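Local coordinates for protein lipoteichoic acid primase (Listeria monocytogenes, PDB 4UOP) that belongs to the sulfatase-like family and carries a magnesium ion in its extracellular catalytic domain, at residues T128-P140 against Y427-N439. Numbering follows the deposited sequence.
Sequences TQTYGDRVIPSMP and YSDSYVNNLPLRN
Val-432 lays CG1 over one face of the Tyr-131 ring, 3.5 Å from the ring centroid, a CH-pi contact close to the ring normal; Thr-130 CG2 covers the opposite face. At the ring's edge Tyr-131 OH donates to Asn-433 OD1 (2.7 Å), the amide standing nearly perpendicular to the ring. Arg-134 CZ also lies at the edge, which points at the face of the guanidinium. Tyrosine suits this place because its flanks are apolar and its tip polar.

That guanidinium has Tyr-131 CD1 over its centre, while its edge meets the carbonyls of Asn-433, last residue of helix 412-433, and of Leu-435 just beyond. Arg-134 NH1 donates to Asn-433 O (2.9 Å), from above that carbonyl's plane, and to Leu-435 O (2.8 Å), on a lone pair; arginine fits, its long chain ending in a nitrogen able to serve two carbonyls. The chain bends at chi2 (-52°) to bring NH1 back to them, and Asp-133 OD1 holds NE in a salt bridge with a weak hydrogen bond.

Between the backbones, Val-135 N donates to Pro-436 O (2.9 Å) and Arg-438 N to Asp-133 O (2.9 Å). Arg-438 also sends NH1 to Gly-132 O (2.8 Å). Leu-435 offers two methyls for two apolar neighbours, CD1 on Ile-136 and CD2 on Pro-137 CD; Ile-136 also touches Trp-113 of helix 107-117.

The bonds flanking Arg-134 and Leu-437 make them an antiparallel, non-hydrogen-bonded pair, a single beta bridge fastening the C-terminal tail to the loop between helices 127-130 and 139-144 of the sulfatase-like alpha/beta domain.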
# COMPACT_ATOMS: atom_id res chain seq x y z
N THR B 128 0.12 9.90 7.45
CA THR B 128 -0.52 10.52 8.60
C THR B 128 -0.32 9.66 9.85
O THR B 128 -0.32 10.19 10.95
CB THR B 128 -2.03 10.80 8.36
OG1 THR B 128 -2.72 9.58 8.12
CG2 THR B 128 -2.22 11.75 7.19
N GLN B 129 -0.15 8.35 9.67
CA GLN B 129 0.15 7.44 10.78
C GLN B 129 1.62 7.51 11.13
O GLN B 129 1.99 7.84 12.25
CB GLN B 129 -0.18 5.99 10.39
CG GLN B 129 -1.67 5.72 10.24
CD GLN B 129 -2.33 5.30 11.53
OE1 GLN B 129 -1.73 5.33 12.61
NE2 GLN B 129 -3.59 4.89 11.43
N THR B 130 2.47 7.21 10.16
CA THR B 130 3.91 7.08 10.39
C THR B 130 4.59 8.37 10.82
O THR B 130 5.56 8.33 11.60
CB THR B 130 4.59 6.54 9.12
OG1 THR B 130 3.95 5.31 8.75
CG2 THR B 130 6.09 6.28 9.35
N TYR B 131 4.10 9.52 10.35
CA TYR B 131 4.79 10.79 10.63
C TYR B 131 3.98 11.76 11.48
O TYR B 131 4.31 12.95 11.59
CB TYR B 131 5.24 11.42 9.32
CG TYR B 131 6.20 10.54 8.56
CD1 TYR B 131 7.50 10.36 9.02
CD2 TYR B 131 5.80 9.86 7.41
CE1 TYR B 131 8.38 9.54 8.34
CE2 TYR B 131 6.68 9.04 6.73
CZ TYR B 131 7.97 8.89 7.19
OH TYR B 131 8.85 8.09 6.52
N GLY B 132 2.94 11.25 12.14
CA GLY B 132 2.17 12.04 13.09
C GLY B 132 2.96 12.49 14.31
O GLY B 132 2.50 13.36 15.04
N ASP B 133 4.14 11.91 14.52
CA ASP B 133 5.03 12.31 15.62
C ASP B 133 6.09 13.35 15.23
O ASP B 133 7.00 13.62 16.01
CB ASP B 133 5.72 11.07 16.23
CG ASP B 133 6.61 10.33 15.23
OD1 ASP B 133 6.65 10.70 14.04
OD2 ASP B 133 7.28 9.36 15.65
N ARG B 134 5.97 13.93 14.04
CA ARG B 134 6.93 14.92 13.56
C ARG B 134 6.39 16.34 13.62
O ARG B 134 5.18 16.55 13.75
CB ARG B 134 7.37 14.62 12.12
CG ARG B 134 7.82 13.20 11.84
CD ARG B 134 8.87 12.69 12.81
NE ARG B 134 9.20 11.29 12.52
CZ ARG B 134 10.17 10.86 11.72
NH1 ARG B 134 10.99 11.70 11.10
NH2 ARG B 134 10.32 9.55 11.54
N VAL B 135 7.30 17.29 13.53
CA VAL B 135 6.95 18.69 13.33
C VAL B 135 7.02 18.90 11.82
O VAL B 135 8.11 18.95 11.23
CB VAL B 135 7.93 19.65 14.04
CG1 VAL B 135 7.49 21.10 13.85
CG2 VAL B 135 8.01 19.31 15.52
N ILE B 136 5.85 19.01 11.20
CA ILE B 136 5.77 19.02 9.75
C ILE B 136 5.51 20.42 9.23
O ILE B 136 4.48 21.01 9.54
CB ILE B 136 4.66 18.06 9.25
CG1 ILE B 136 4.84 16.65 9.87
CG2 ILE B 136 4.69 17.95 7.74
CD1 ILE B 136 3.69 15.70 9.61
N PRO B 137 6.44 20.96 8.41
CA PRO B 137 6.16 22.21 7.72
C PRO B 137 4.93 22.04 6.83
O PRO B 137 4.75 20.99 6.21
CB PRO B 137 7.41 22.46 6.89
CG PRO B 137 8.48 21.65 7.54
CD PRO B 137 7.78 20.44 8.06
N SER B 138 4.10 23.07 6.76
CA SER B 138 2.79 22.90 6.17
C SER B 138 2.10 24.21 5.88
O SER B 138 2.57 25.29 6.26
CB SER B 138 1.91 22.10 7.12
OG SER B 138 1.45 22.91 8.18
N MET B 139 0.98 24.09 5.18
CA MET B 139 0.13 25.23 4.88
C MET B 139 -0.46 25.85 6.14
O MET B 139 -0.38 27.07 6.30
CB MET B 139 -0.97 24.83 3.87
CG MET B 139 -2.04 25.87 3.64
SD MET B 139 -2.78 25.81 2.01
CE MET B 139 -3.51 24.17 2.03
N PRO B 140 -1.10 25.05 7.02
CA PRO B 140 -1.62 25.66 8.25
C PRO B 140 -0.53 26.27 9.14
O PRO B 140 -0.75 27.31 9.75
CB PRO B 140 -2.34 24.50 8.96
CG PRO B 140 -1.92 23.27 8.26
CD PRO B 140 -1.55 23.65 6.88
N TYR B 427 13.37 12.03 -3.13
CA TYR B 427 13.64 13.21 -2.32
C TYR B 427 12.51 13.50 -1.33
O TYR B 427 12.77 13.77 -0.17
CB TYR B 427 13.89 14.43 -3.20
CG TYR B 427 15.34 14.60 -3.61
CD1 TYR B 427 16.04 13.56 -4.21
CD2 TYR B 427 15.99 15.82 -3.41
CE1 TYR B 427 17.37 13.72 -4.59
CE2 TYR B 427 17.32 15.99 -3.80
CZ TYR B 427 18.00 14.93 -4.39
OH TYR B 427 19.32 15.11 -4.77
N SER B 428 11.27 13.43 -1.78
CA SER B 428 10.13 13.64 -0.89
C SER B 428 10.13 12.61 0.23
O SER B 428 9.98 12.97 1.41
CB SER B 428 8.80 13.61 -1.66
OG SER B 428 7.70 13.82 -0.78
N ASP B 429 10.32 11.33 -0.10
CA ASP B 429 10.35 10.29 0.93
C ASP B 429 11.48 10.55 1.93
O ASP B 429 11.30 10.42 3.14
CB ASP B 429 10.51 8.89 0.32
CG ASP B 429 9.29 8.45 -0.50
OD1 ASP B 429 8.21 9.09 -0.42
OD2 ASP B 429 9.42 7.47 -1.26
N SER B 430 12.65 10.93 1.43
CA SER B 430 13.81 11.19 2.31
C SER B 430 13.59 12.41 3.18
O SER B 430 13.86 12.40 4.39
CB SER B 430 15.08 11.35 1.46
OG SER B 430 16.15 11.87 2.23
N TYR B 431 13.09 13.48 2.57
CA TYR B 431 12.79 14.71 3.29
C TYR B 431 11.80 14.47 4.43
O TYR B 431 12.01 14.93 5.57
CB TYR B 431 12.25 15.75 2.31
CG TYR B 431 11.60 16.92 2.96
CD1 TYR B 431 12.35 17.90 3.62
CD2 TYR B 431 10.22 17.06 2.94
CE1 TYR B 431 11.74 18.98 4.23
CE2 TYR B 431 9.61 18.14 3.55
CZ TYR B 431 10.37 19.10 4.19
OH TYR B 431 9.74 20.16 4.79
N VAL B 432 10.71 13.77 4.13
CA VAL B 432 9.68 13.51 5.13
C VAL B 432 10.23 12.62 6.24
O VAL B 432 9.95 12.83 7.42
CB VAL B 432 8.43 12.84 4.51
CG1 VAL B 432 7.48 12.36 5.59
CG2 VAL B 432 7.71 13.79 3.57
N ASN B 433 11.02 11.62 5.86
CA ASN B 433 11.60 10.72 6.84
C ASN B 433 12.59 11.40 7.80
O ASN B 433 12.73 10.98 8.94
CB ASN B 433 12.28 9.53 6.15
CG ASN B 433 12.37 8.32 7.05
OD1 ASN B 433 11.35 7.84 7.56
ND2 ASN B 433 13.58 7.81 7.26
N ASN B 434 13.23 12.46 7.34
CA ASN B 434 14.19 13.22 8.17
C ASN B 434 13.58 14.38 8.99
O ASN B 434 14.32 15.11 9.63
CB ASN B 434 15.32 13.75 7.28
CG ASN B 434 16.20 12.64 6.73
OD1 ASN B 434 16.41 11.62 7.39
ND2 ASN B 434 16.72 12.84 5.53
N LEU B 435 12.26 14.55 8.97
CA LEU B 435 11.64 15.64 9.74
C LEU B 435 11.84 15.43 11.25
O LEU B 435 11.79 14.30 11.73
CB LEU B 435 10.14 15.74 9.45
CG LEU B 435 9.78 16.19 8.04
CD1 LEU B 435 8.28 16.07 7.83
CD2 LEU B 435 10.25 17.61 7.78
N PRO B 436 12.06 16.52 12.00
CA PRO B 436 12.31 16.38 13.43
C PRO B 436 11.11 15.87 14.23
O PRO B 436 9.96 16.07 13.83
CB PRO B 436 12.68 17.80 13.87
CG PRO B 436 12.09 18.69 12.84
CD PRO B 436 12.13 17.92 11.55
N LEU B 437 11.40 15.22 15.34
CA LEU B 437 10.38 14.72 16.24
C LEU B 437 9.77 15.85 17.07
O LEU B 437 10.47 16.80 17.44
CB LEU B 437 10.96 13.64 17.15
CG LEU B 437 11.34 12.32 16.45
CD1 LEU B 437 12.34 11.53 17.29
CD2 LEU B 437 10.11 11.48 16.17
N ARG B 438 8.48 15.75 17.35
CA ARG B 438 7.77 16.74 18.19
C ARG B 438 8.22 16.77 19.65
O ARG B 438 8.16 17.82 20.29
CB ARG B 438 6.26 16.51 18.14
CG ARG B 438 5.62 16.94 16.84
CD ARG B 438 4.26 16.29 16.63
NE ARG B 438 3.28 16.73 17.61
CZ ARG B 438 2.12 16.13 17.85
NH1 ARG B 438 1.76 15.03 17.18
NH2 ARG B 438 1.30 16.62 18.77
N ASN B 439 8.66 15.63 20.19
CA ASN B 439 9.07 15.58 21.61
C ASN B 439 10.40 16.29 21.87
O ASN B 439 10.44 17.34 22.52
CB ASN B 439 9.11 14.14 22.13
CG ASN B 439 10.25 13.32 21.53
OD1 ASN B 439 11.37 13.81 21.34
ND2 ASN B 439 9.97 12.05 21.26
O HOH W 1 9.09 8.89 3.86
O HOH W 2 7.67 13.46 18.69
O HOH W 3 6.49 19.87 4.55